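Local coordinates for protein N-acetylmuramoyl-l-alanine amidase (Bartonella henselae, PDB 3NE8) that probably hydrolyses the amide bond between N-acetylmuramic acid and L-alanine in peptidoglycan, a zinc-dependent cleavage that remodels the bacterial cell wall during division, at residues 103-106 / 107-110; 142-145 / 146-150; 59-63 / 64-68; 205-208 / 209-213; 173-177 / 178-182. One frame throughout, in Å; residues are numbered along the deposited sequence. Where two conformers were deposited one is given.

Interaction 1. Residues 103-106 / 107-110; sequences ASDA and IAKS
Asp105 closes the first turn of a helix with its own carboxylate, reaching forward to Ala108, and its side chain gives a compact example of N-capping. From CB the chain turns with CG lodged between the backbone N and the carbonyl carbon (chi1 58°), which folds the carboxylate over the start of the helix. CG then rests 3.9 Å from the methyl CB of Ala108. The two oxygens do different work. Asp105 OD1 accepts from the hydroxyl of Ser104, OG to OD1 2.8 Å, from above the carboxylate plane, a bond that helps fix the rotation of the group. Asp105 OD2 takes the capping bond from Ala108 N at 2.9 Å, nearly straight (165° at the hydrogen) but again arriving out of the carboxylate plane. The same oxygen also forms a salt bridge with Arg172, so the capping group is itself held by a charge from a strand. Regular helical bonding follows at once, with Lys109 N donating to Asp105 O at 3.0 Å. Just outside the cap, Ala103 CB presses on Lys109 CB at 3.5 Å, tighter than an ordinary methyl–methylene contact. A water accepts from Ala103 N at 3.0 Å and, weakly, from Lys109 NZ, whose long chain bends only at its last bond. The cap marks the passage from strand 94-99 into helix 106-116: Ser104 is hydrogen-bonded to Tyr173 of strand 170-174, Ile107 packs on Arg172 of that strand and on the loop residues Ile86, Val88 and Leu91, and Ser110 OG bonds to Asp87.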
# COMPACT_ATOMS: atom_id res chain seq x y z
N ALA A 103 -19.70 9.78 3.01
CA ALA A 103 -18.82 10.73 2.34
C ALA A 103 -17.82 11.37 3.28
O ALA A 103 -18.10 11.54 4.48
CB ALA A 103 -19.64 11.80 1.66
N SER A 104 -16.66 11.73 2.75
CA SER A 104 -15.61 12.37 3.55
C SER A 104 -16.00 13.77 3.99
O SER A 104 -15.53 14.27 5.02
CB SER A 104 -14.30 12.42 2.76
OG SER A 104 -14.51 12.97 1.47
N ASP A 105 -16.86 14.41 3.21
CA ASP A 105 -17.21 15.81 3.42
C ASP A 105 -18.40 16.16 2.54
O ASP A 105 -18.78 15.39 1.66
CB ASP A 105 -16.02 16.71 3.10
CG ASP A 105 -15.53 16.53 1.67
OD1 ASP A 105 -14.56 15.77 1.47
OD2 ASP A 105 -16.10 17.16 0.77
N ALA A 106 -18.97 17.34 2.76
CA ALA A 106 -20.18 17.75 2.07
C ALA A 106 -19.99 17.94 0.57
O ALA A 106 -20.91 17.69 -0.20
CB ALA A 106 -20.75 19.02 2.70
N ILE A 107 -18.82 18.41 0.15
CA ILE A 107 -18.54 18.59 -1.27
C ILE A 107 -18.51 17.24 -1.98
O ILE A 107 -19.11 17.07 -3.05
CB ILE A 107 -17.21 19.33 -1.51
CG1 ILE A 107 -17.33 20.80 -1.10
CG2 ILE A 107 -16.79 19.23 -2.96
CD1 ILE A 107 -18.21 21.63 -2.01
N ALA A 108 -17.81 16.28 -1.39
CA ALA A 108 -17.73 14.94 -1.94
C ALA A 108 -19.11 14.30 -2.02
O ALA A 108 -19.46 13.65 -3.02
CB ALA A 108 -16.79 14.09 -1.11
N LYS A 109 -19.91 14.48 -0.98
CA LYS A 109 -21.24 13.88 -0.94
C LYS A 109 -22.11 14.43 -2.07
O LYS A 109 -22.78 13.68 -2.78
CB LYS A 109 -21.90 14.16 0.42
CG LYS A 109 -23.24 13.47 0.60
CD LYS A 109 -23.86 13.83 1.94
CE LYS A 109 -25.28 13.30 2.05
NZ LYS A 109 -25.32 11.82 2.03
N SER A 110 -22.09 15.74 -2.24
CA SER A 110 -22.90 16.38 -3.27
C SER A 110 -22.40 16.00 -4.66
O SER A 110 -23.20 15.79 -5.58
CB SER A 110 -22.87 17.90 -3.10
OG SER A 110 -23.82 18.51 -3.95
O HOH W 1 -22.55 10.65 3.48

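Interaction 2. Residues 142-145 / 146-150; sequences RETH and AFSIN
His145 and Ile149, one helical turn apart, meet ring to methylene. In one of its two deposited conformers Ile149 lays CG1 over a face of the imidazole, a CH-pi contact 4.1 Å from CG1 to the centroid of the His145 ring and 14° off its normal. The ring comes to lie beside the later turn because CG stands anti to the backbone N (chi1 -163°). A van der Waals contact lies further round the helix: in the conformer given, Glu143 CG is 4.1 Å from Phe147 CE2, the two side chains running alongside each other. Phe147 also meets Phe223 and Tyr226 and makes a cation-pi contact with Arg227. All this is built on the i to i+4 repeat of the alpha-helix 135-161, whose surface here is also a subunit interface. Among the backbone bonds, Ile149 N donates to His145 O at 2.9 Å; Ser148 N reaches Thr144 O, also at 2.9 Å. Ser148 OG lies 3.1 Å from that same Thr144 O, although its proton has a second acceptor within reach, and the hydroxyl is bonded to Ser186 N as well. Ion pairs cross to the second subunit: Arg142 NE and Glu143 OE2 form salt bridges with Glu143 and Arg142 of the second subunit, a reciprocal pair, while His145 ND1 is bonded to Met231 N of the second subunit.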
# COMPACT_ATOMS: atom_id res chain seq x y z
N ARG A 142 -13.09 -6.04 0.48
CA ARG A 142 -12.20 -5.40 1.45
C ARG A 142 -10.77 -5.34 0.89
O ARG A 142 -10.08 -4.32 1.01
CB ARG A 142 -12.25 -6.15 2.79
CG ARG A 142 -11.57 -5.42 3.96
CD ARG A 142 -11.75 -6.20 5.25
NE ARG A 142 -11.10 -7.50 5.18
CZ ARG A 142 -11.39 -8.55 5.95
NH1 ARG A 142 -12.35 -8.46 6.87
NH2 ARG A 142 -10.73 -9.68 5.79
N GLU A 143 -10.36 -6.42 0.25
CA GLU A 143 -9.06 -6.47 -0.40
C GLU A 143 -8.97 -5.44 -1.52
O GLU A 143 -7.99 -4.70 -1.64
CB GLU A 143 -8.86 -7.87 -0.96
CG GLU A 143 -7.45 -8.19 -1.36
CD GLU A 143 -7.35 -9.57 -1.97
OE1 GLU A 143 -8.33 -10.01 -2.59
OE2 GLU A 143 -6.29 -10.20 -1.82
N THR A 144 -9.99 -5.40 -2.37
CA THR A 144 -10.05 -4.42 -3.44
C THR A 144 -9.94 -3.01 -2.91
O THR A 144 -9.23 -2.17 -3.47
CB THR A 144 -11.36 -4.60 -4.23
OG1 THR A 144 -11.31 -5.87 -4.89
CG2 THR A 144 -11.56 -3.49 -5.26
N HIS A 145 -10.63 -2.73 -1.81
CA HIS A 145 -10.62 -1.39 -1.26
C HIS A 145 -9.22 -0.99 -0.77
O HIS A 145 -8.79 0.14 -0.95
CB HIS A 145 -11.65 -1.27 -0.14
CG HIS A 145 -11.97 0.14 0.20
ND1 HIS A 145 -11.89 0.64 1.48
CD2 HIS A 145 -12.36 1.17 -0.58
CE1 HIS A 145 -12.23 1.92 1.47
NE2 HIS A 145 -12.52 2.26 0.23
N ALA A 146 -8.52 -1.93 -0.15
CA ALA A 146 -7.15 -1.66 0.28
C ALA A 146 -6.30 -1.22 -0.91
O ALA A 146 -5.51 -0.29 -0.80
CB ALA A 146 -6.55 -2.89 0.96
N PHE A 147 -6.48 -1.88 -2.05
CA PHE A 147 -5.74 -1.52 -3.26
C PHE A 147 -6.17 -0.15 -3.79
O PHE A 147 -5.32 0.64 -4.18
CB PHE A 147 -5.90 -2.59 -4.34
CG PHE A 147 -5.12 -3.84 -4.08
CD1 PHE A 147 -3.78 -3.77 -3.73
CD2 PHE A 147 -5.71 -5.08 -4.19
CE1 PHE A 147 -3.05 -4.92 -3.50
CE2 PHE A 147 -4.98 -6.24 -3.97
CZ PHE A 147 -3.65 -6.16 -3.61
N SER A 148 -7.47 0.13 -3.79
CA SER A 148 -7.95 1.43 -4.26
C SER A 148 -7.33 2.57 -3.45
O SER A 148 -6.90 3.59 -4.00
CB SER A 148 -9.47 1.51 -4.16
OG SER A 148 -10.07 0.48 -4.93
N ILE A 149 -7.33 2.40 -2.14
CA ILE A 149 -6.76 3.38 -1.20
C ILE A 149 -5.26 3.57 -1.46
O ILE A 149 -4.75 4.69 -1.49
CB ILE A 149 -6.98 2.91 0.28
CG1 ILE A 149 -8.46 2.92 0.67
CG2 ILE A 149 -6.19 3.79 1.25
CD1 ILE A 149 -9.11 4.29 0.63
N ASN A 150 -4.56 2.45 -1.60
CA ASN A 150 -3.14 2.49 -1.87
C ASN A 150 -2.85 3.29 -3.13
O ASN A 150 -1.98 4.17 -3.15
CB ASN A 150 -2.57 1.08 -2.00
CG ASN A 150 -1.11 1.08 -2.39
OD1 ASN A 150 -0.78 1.09 -3.56
ND2 ASN A 150 -0.23 1.10 -1.41

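Interaction 3. Residues 59-63 / 64-68; sequences IFLRL and SERVK
Arg66 sends its side chain back past the start of the helix to Leu61 in the preceding loop because CG sits beside the backbone N and anti to the carbonyl carbon (chi1 -60°); the chain then runs extended to NE, and a last turn at chi4 (-102°) swings the guanidinium so that one edge looks at the loop. There NE and NH2 both close on a single acceptor, a side-on grip: NE lies 3.0 Å and NH2 3.1 Å from Leu61 O. The oxygen lies close to the guanidinium plane, with NH2 on a carbonyl lone pair and NE above the carbonyl plane. Leu61 CB covers one face of the group at 3.7 Å from Arg66 NE, while Leu63 CD2 touches the same nitrogen obliquely at 4.0 Å. Aliphatic contact and paired bonds thus hold the flat group from several directions. Arg62 occupies the N-cap position, and its carbonyl serves the new helix: Arg66 N bonds to Arg62 O at 3.2 Å, and Glu65 N more weakly. Further guanidinium bonds lead toward the metal centre: NH1 forms a salt bridge with Asp10, and NH2 also bonds to the carbonyl of His13, a zinc ligand; Arg66 is thus a second-shell residue. The turn leads from strand 49-53 into helix 63-72, with Asp119 accepting from Leu63 N at the helix start and Asp10 belonging to the adjacent strand 5-11.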
# COMPACT_ATOMS: atom_id res chain seq x y z
N ILE A 59 -19.62 8.62 -27.13
CA ILE A 59 -20.84 7.85 -26.89
C ILE A 59 -21.20 7.93 -25.42
O ILE A 59 -20.34 8.15 -24.56
CB ILE A 59 -20.68 6.37 -27.28
CG1 ILE A 59 -19.47 5.75 -26.57
CG2 ILE A 59 -20.57 6.21 -28.79
CD1 ILE A 59 -19.40 4.23 -26.65
N PHE A 60 -22.49 7.73 -25.14
CA PHE A 60 -23.01 7.69 -23.78
C PHE A 60 -22.93 6.26 -23.24
O PHE A 60 -23.28 5.31 -23.93
CB PHE A 60 -24.47 8.16 -23.79
CG PHE A 60 -25.16 8.11 -22.45
CD1 PHE A 60 -25.12 9.20 -21.59
CD2 PHE A 60 -25.85 6.98 -22.04
CE1 PHE A 60 -25.75 9.17 -20.35
CE2 PHE A 60 -26.48 6.94 -20.79
CZ PHE A 60 -26.44 8.03 -19.96
N LEU A 61 -22.46 6.12 -22.00
CA LEU A 61 -22.44 4.82 -21.31
C LEU A 61 -22.97 4.98 -19.91
O LEU A 61 -22.55 5.87 -19.17
CB LEU A 61 -21.01 4.28 -21.21
CG LEU A 61 -20.30 3.85 -22.49
CD1 LEU A 61 -18.84 3.48 -22.16
CD2 LEU A 61 -21.01 2.69 -23.14
N ARG A 62 -23.89 4.10 -19.53
CA ARG A 62 -24.31 4.03 -18.14
C ARG A 62 -23.13 3.63 -17.25
O ARG A 62 -22.20 2.94 -17.68
CB ARG A 62 -25.45 3.03 -17.99
CG ARG A 62 -26.74 3.52 -18.63
CD ARG A 62 -27.92 3.26 -17.77
NE ARG A 62 -29.04 4.17 -18.03
CZ ARG A 62 -30.08 4.25 -17.22
NH1 ARG A 62 -30.11 3.49 -16.13
NH2 ARG A 62 -31.08 5.07 -17.47
N LEU A 63 -23.17 4.07 -16.00
CA LEU A 63 -22.08 3.79 -15.07
C LEU A 63 -21.84 2.28 -14.91
O LEU A 63 -20.69 1.82 -14.88
CB LEU A 63 -22.32 4.47 -13.73
CG LEU A 63 -22.46 6.00 -13.82
CD1 LEU A 63 -22.57 6.60 -12.42
CD2 LEU A 63 -21.31 6.64 -14.58
N SER A 64 -22.92 1.50 -14.84
CA SER A 64 -22.78 0.06 -14.69
C SER A 64 -22.08 -0.57 -15.89
O SER A 64 -21.40 -1.60 -15.75
CB SER A 64 -24.14 -0.59 -14.48
OG SER A 64 -24.97 -0.39 -15.62
N GLU A 65 -22.26 0.00 -17.07
CA GLU A 65 -21.60 -0.53 -18.26
C GLU A 65 -20.09 -0.25 -18.21
O GLU A 65 -19.30 -1.06 -18.67
CB GLU A 65 -22.21 0.06 -19.53
CG GLU A 65 -21.84 -0.68 -20.79
CD GLU A 65 -22.54 -2.03 -20.90
OE1 GLU A 65 -23.50 -2.27 -20.14
OE2 GLU A 65 -22.12 -2.85 -21.74
N ARG A 66 -19.71 0.89 -17.64
CA ARG A 66 -18.29 1.20 -17.48
C ARG A 66 -17.63 0.20 -16.53
O ARG A 66 -16.55 -0.32 -16.81
CB ARG A 66 -18.15 2.65 -16.99
CG ARG A 66 -18.74 3.66 -17.97
CD ARG A 66 -18.93 5.01 -17.32
NE ARG A 66 -19.73 5.93 -18.13
CZ ARG A 66 -19.23 6.92 -18.87
NH1 ARG A 66 -17.92 7.13 -18.92
NH2 ARG A 66 -20.06 7.69 -19.58
N VAL A 67 -18.31 -0.10 -15.43
CA VAL A 67 -17.81 -1.09 -14.46
C VAL A 67 -17.71 -2.46 -15.12
O VAL A 67 -16.70 -3.17 -14.96
CB VAL A 67 -18.70 -1.13 -13.22
CG1 VAL A 67 -18.28 -2.26 -12.28
CG2 VAL A 67 -18.65 0.20 -12.48
N LYS A 68 -18.73 -2.85 -15.86
CA LYS A 68 -18.74 -4.14 -16.53
C LYS A 68 -17.56 -4.27 -17.50
O LYS A 68 -16.94 -5.33 -17.60
CB LYS A 68 -20.07 -4.32 -17.26
CG LYS A 68 -20.20 -5.60 -18.09
CD LYS A 68 -21.62 -5.74 -18.61
CE LYS A 68 -21.73 -6.82 -19.68
NZ LYS A 68 -21.16 -6.39 -20.98

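Interaction 4. Residues 205-208 / 209-213; sequences NPQW and RKQMA
Four successive i to i+4 bonds set Arg209, Lys210, Gln211 and Met212 on Asn205, Pro206, Gln207 and Trp208, with Arg209 N to Asn205 O at 3.0 Å opening the series. Asn205 is the N-cap: its OD1 accepts from Gln207 N at 2.9 Å and from Trp208 N at 3.3 Å, both bonds weak, and Pro206, which has no amide hydrogen to offer, fills the first helical position. Arg209 folds back over this beginning. Its chain bends at chi3 (-49°), laying the guanidinium flat on the backbone, with Pro206 CA 3.8 Å above the plane and over its centre; Arg209 NH2 also reaches Pro206 CB at 3.7 Å. NH1 of the same group bonds to the carbonyl of Leu203, so the arginine clasps the link from the preceding helix. It is the aliphatic part of Arg209 that meets the indole, CG lying 3.8 Å from Trp208 CE3, while the guanidinium plane is turned 80° from the ring. On the next turn Trp208 and Met212 run side by side, and the latter, modelled as selenomethionine, sets SE 3.7 Å from Trp208 CH2. The selenium lies 4.6 Å from the centroid of the six-membered ring and 46° off its normal, an oblique Met-aromatic contact. This is the N-terminal end of helix 206-227, joined closely to helix 197-203; it packs against helix 28-45, where Arg209 meets Ala34, Lys210 meets Glu42 and Lys45, and Met212 meets Phe35, while Met212 also touches Ile164 and Ile191.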
# COMPACT_ATOMS: atom_id res chain seq x y z
N ASN A 205 -5.14 23.16 -21.50
CA ASN A 205 -3.74 23.16 -21.91
C ASN A 205 -3.22 21.74 -22.08
O ASN A 205 -3.04 21.03 -21.09
CB ASN A 205 -2.92 23.92 -20.86
CG ASN A 205 -1.45 23.97 -21.17
OD1 ASN A 205 -0.94 23.24 -22.02
ND2 ASN A 205 -0.74 24.84 -20.47
N PRO A 206 -2.98 21.30 -23.33
CA PRO A 206 -2.63 19.88 -23.51
C PRO A 206 -1.28 19.53 -22.92
O PRO A 206 -1.05 18.37 -22.57
CB PRO A 206 -2.62 19.69 -25.03
CG PRO A 206 -2.53 21.06 -25.60
CD PRO A 206 -3.13 22.00 -24.61
N GLN A 207 -0.38 20.50 -22.82
CA GLN A 207 0.92 20.22 -22.24
C GLN A 207 0.79 19.99 -20.73
O GLN A 207 1.45 19.10 -20.16
CB GLN A 207 1.92 21.34 -22.53
CG GLN A 207 3.31 21.09 -21.98
CD GLN A 207 3.91 19.77 -22.46
OE1 GLN A 207 3.67 19.33 -23.58
NE2 GLN A 207 4.70 19.13 -21.59
N TRP A 208 -0.07 20.77 -20.09
CA TRP A 208 -0.31 20.56 -18.67
C TRP A 208 -0.99 19.20 -18.46
O TRP A 208 -0.62 18.42 -17.58
CB TRP A 208 -1.15 21.70 -18.09
CG TRP A 208 -1.48 21.47 -16.67
CD1 TRP A 208 -0.75 21.83 -15.57
CD2 TRP A 208 -2.64 20.80 -16.18
NE1 TRP A 208 -1.38 21.42 -14.43
CE2 TRP A 208 -2.54 20.78 -14.77
CE3 TRP A 208 -3.75 20.21 -16.79
CZ2 TRP A 208 -3.52 20.19 -13.97
CZ3 TRP A 208 -4.71 19.63 -16.00
CH2 TRP A 208 -4.59 19.62 -14.60
N ARG A 209 -1.97 18.90 -19.31
CA ARG A 209 -2.66 17.61 -19.20
C ARG A 209 -1.68 16.45 -19.37
O ARG A 209 -1.75 15.45 -18.64
CB ARG A 209 -3.81 17.49 -20.21
CG ARG A 209 -4.99 18.42 -19.93
CD ARG A 209 -6.27 18.01 -20.68
NE ARG A 209 -6.05 17.75 -22.11
CZ ARG A 209 -6.25 18.63 -23.09
NH1 ARG A 209 -6.69 19.86 -22.83
NH2 ARG A 209 -6.00 18.28 -24.34
N LYS A 210 -0.76 16.57 -20.32
CA LYS A 210 0.26 15.55 -20.54
C LYS A 210 1.15 15.37 -19.30
O LYS A 210 1.48 14.24 -18.92
CB LYS A 210 1.12 15.91 -21.75
CG LYS A 210 2.18 14.88 -22.10
CD LYS A 210 2.98 15.31 -23.31
CE LYS A 210 3.94 14.22 -23.76
NZ LYS A 210 4.56 14.56 -25.07
N GLN A 211 1.53 16.47 -18.67
CA GLN A 211 2.36 16.39 -17.47
C GLN A 211 1.63 15.67 -16.34
O GLN A 211 2.22 14.86 -15.62
CB GLN A 211 2.81 17.78 -17.04
CG GLN A 211 3.81 18.38 -18.03
CD GLN A 211 4.06 19.86 -17.81
OE1 GLN A 211 3.54 20.46 -16.88
NE2 GLN A 211 4.87 20.45 -18.68
N MSE A 212 0.34 15.93 -16.18
CA MSE A 212 -0.42 15.24 -15.16
C MSE A 212 -0.57 13.76 -15.51
O MSE A 212 -0.45 12.90 -14.64
CB MSE A 212 -1.79 15.88 -14.93
CG MSE A 212 -2.57 15.20 -13.83
SE MSE A 212 -4.18 16.17 -13.32
CE MSE A 212 -4.94 14.87 -12.09
N ALA A 213 -0.85 13.47 -16.78
CA ALA A 213 -0.96 12.09 -17.21
C ALA A 213 0.35 11.34 -16.97
O ALA A 213 0.33 10.17 -16.57
CB ALA A 213 -1.36 12.04 -18.69

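Interaction 5. Residues 173-177 / 178-182; sequences YADFQ and VLKAP
The carboxylate of Asp175 meets Lys180 through the syn lone pair of OD1, the side of its other oxygen, in a salt bridge of 2.9 Å between OD1 and Lys180 NZ. A water bridges the pair as well, donating to Asp175 OD2 at 2.7 Å and accepting from Lys180 NZ at 3.2 Å. The second flat group is the amide of Gln177, in one of two deposited conformers: Asp175 O lies in its plane and accepts from NE2 at 3.2 Å, although the donor stands well above the carbonyl plane. The Phe176 ring is met obliquely by Leu179 CD1, and Phe176 CB packs on Leu179 CG at 3.8 Å, the two side chains running alongside each other. Lys180 can return to Asp175 because its chain is bent at chi2 (-88°) before straightening toward the ammonium. The chain path makes this closure possible. Asp175 is the centre of an inverse gamma turn, its weak bond running from Phe176 N to Ala174 O, and a 3-10 turn follows, in which Leu179 N donates to Phe176 O at 3.0 Å. Asn116 stitches the turn to helix 106-116, its amide bonding to Asp175 O and Gln177 N. The loop thus leaves strand 170-174 for strand 186-190 with its apolar side chains on the sheet: Phe176 stacks edge-to-face with Tyr97 and touches Leu111 and Ala112 of helix 106-116, Leu179 rests on Ile99 and Leu188, and Gln177 meets Leu63 of helix 63-72.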
# COMPACT_ATOMS: atom_id res chain seq x y z
N TYR A 173 -13.73 10.73 -0.49
CA TYR A 173 -14.50 9.52 -0.76
C TYR A 173 -15.99 9.77 -0.62
O TYR A 173 -16.43 10.64 0.13
CB TYR A 173 -14.04 8.34 0.11
CG TYR A 173 -13.81 8.70 1.55
CD1 TYR A 173 -14.85 8.67 2.47
CD2 TYR A 173 -12.54 9.03 2.00
CE1 TYR A 173 -14.63 9.00 3.80
CE2 TYR A 173 -12.31 9.35 3.33
CZ TYR A 173 -13.36 9.33 4.22
OH TYR A 173 -13.15 9.65 5.54
N ALA A 174 -16.76 9.01 -1.39
CA ALA A 174 -18.21 9.08 -1.35
C ALA A 174 -18.75 7.92 -2.16
O ALA A 174 -17.97 7.14 -2.71
CB ALA A 174 -18.72 10.42 -1.91
N ASP A 175 -20.07 7.79 -2.22
CA ASP A 175 -20.70 6.62 -2.80
C ASP A 175 -20.87 6.76 -4.32
O ASP A 175 -21.99 6.84 -4.83
CB ASP A 175 -22.04 6.39 -2.11
CG ASP A 175 -22.66 5.05 -2.45
OD1 ASP A 175 -21.94 4.12 -2.87
OD2 ASP A 175 -23.89 4.93 -2.28
N PHE A 176 -19.75 6.78 -5.04
CA PHE A 176 -19.75 6.87 -6.50
C PHE A 176 -20.07 5.51 -7.12
O PHE A 176 -19.32 4.54 -6.92
CB PHE A 176 -18.38 7.32 -7.00
CG PHE A 176 -18.04 8.75 -6.68
CD1 PHE A 176 -18.46 9.78 -7.50
CD2 PHE A 176 -17.28 9.06 -5.56
CE1 PHE A 176 -18.14 11.10 -7.21
CE2 PHE A 176 -16.96 10.37 -5.27
CZ PHE A 176 -17.38 11.39 -6.09
N GLN A 177 -21.15 5.43 -7.88
CA GLN A 177 -21.55 4.16 -8.48
C GLN A 177 -20.53 3.61 -9.48
O GLN A 177 -20.44 2.40 -9.67
CB GLN A 177 -22.93 4.28 -9.13
CG GLN A 177 -24.05 4.57 -8.15
CD GLN A 177 -24.02 3.65 -6.94
OE1 GLN A 177 -24.38 2.48 -7.03
NE2 GLN A 177 -23.57 4.18 -5.81
N VAL A 178 -19.75 4.49 -10.09
CA VAL A 178 -18.77 4.00 -11.06
C VAL A 178 -17.59 3.30 -10.38
O VAL A 178 -16.79 2.64 -11.05
CB VAL A 178 -18.28 5.14 -12.00
CG1 VAL A 178 -17.20 5.98 -11.33
CG2 VAL A 178 -17.78 4.56 -13.32
N LEU A 179 -17.51 3.42 -9.05
CA LEU A 179 -16.43 2.80 -8.28
C LEU A 179 -16.86 1.50 -7.59
O LEU A 179 -16.16 1.02 -6.70
CB LEU A 179 -15.87 3.80 -7.25
CG LEU A 179 -15.34 5.13 -7.79
CD1 LEU A 179 -14.75 5.98 -6.67
CD2 LEU A 179 -14.31 4.89 -8.91
N LYS A 180 -17.98 0.93 -8.02
CA LYS A 180 -18.58 -0.22 -7.33
C LYS A 180 -18.03 -1.60 -7.68
O LYS A 180 -18.52 -2.59 -7.14
CB LYS A 180 -20.10 -0.23 -7.58
CG LYS A 180 -20.85 0.91 -6.92
CD LYS A 180 -21.27 0.57 -5.51
CE LYS A 180 -22.06 1.72 -4.89
NZ LYS A 180 -22.56 1.38 -3.54
N ALA A 181 -17.04 -1.71 -8.56
CA ALA A 181 -16.51 -3.05 -8.87
C ALA A 181 -16.00 -3.71 -7.58
O ALA A 181 -15.15 -3.15 -6.90
CB ALA A 181 -15.37 -2.96 -9.88
N PRO A 182 -16.52 -4.90 -7.23
CA PRO A 182 -16.05 -5.52 -5.99
C PRO A 182 -14.65 -6.11 -6.12
O PRO A 182 -13.98 -6.38 -5.12
CB PRO A 182 -17.06 -6.65 -5.76
CG PRO A 182 -17.57 -6.98 -7.13
CD PRO A 182 -17.64 -5.64 -7.83
O HOH W 2 -25.34 2.81 -3.09

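In the fold
Interactions 1, 3 and 4 all lie at helix beginnings, yet their chemistry differs: a strand arginine backs the aspartate cap of interaction 1, an arginine side chain reaches back to a loop carbonyl in interaction 3, and weak asparagine bonds serve interaction 4. Interactions 1 and 4 are surface contacts, 3 and 5 partly buried, and 2 is buried, partly by the second subunit. Interaction 5 is central in the connectivity, touching 1 through strand 170-174, 2 through a bond from Thr144 OG1 to Pro182 O, and 3 through Val67 packing beside Val178. Interaction 4 stands apart, its centre about 26 Å from that of interaction 5.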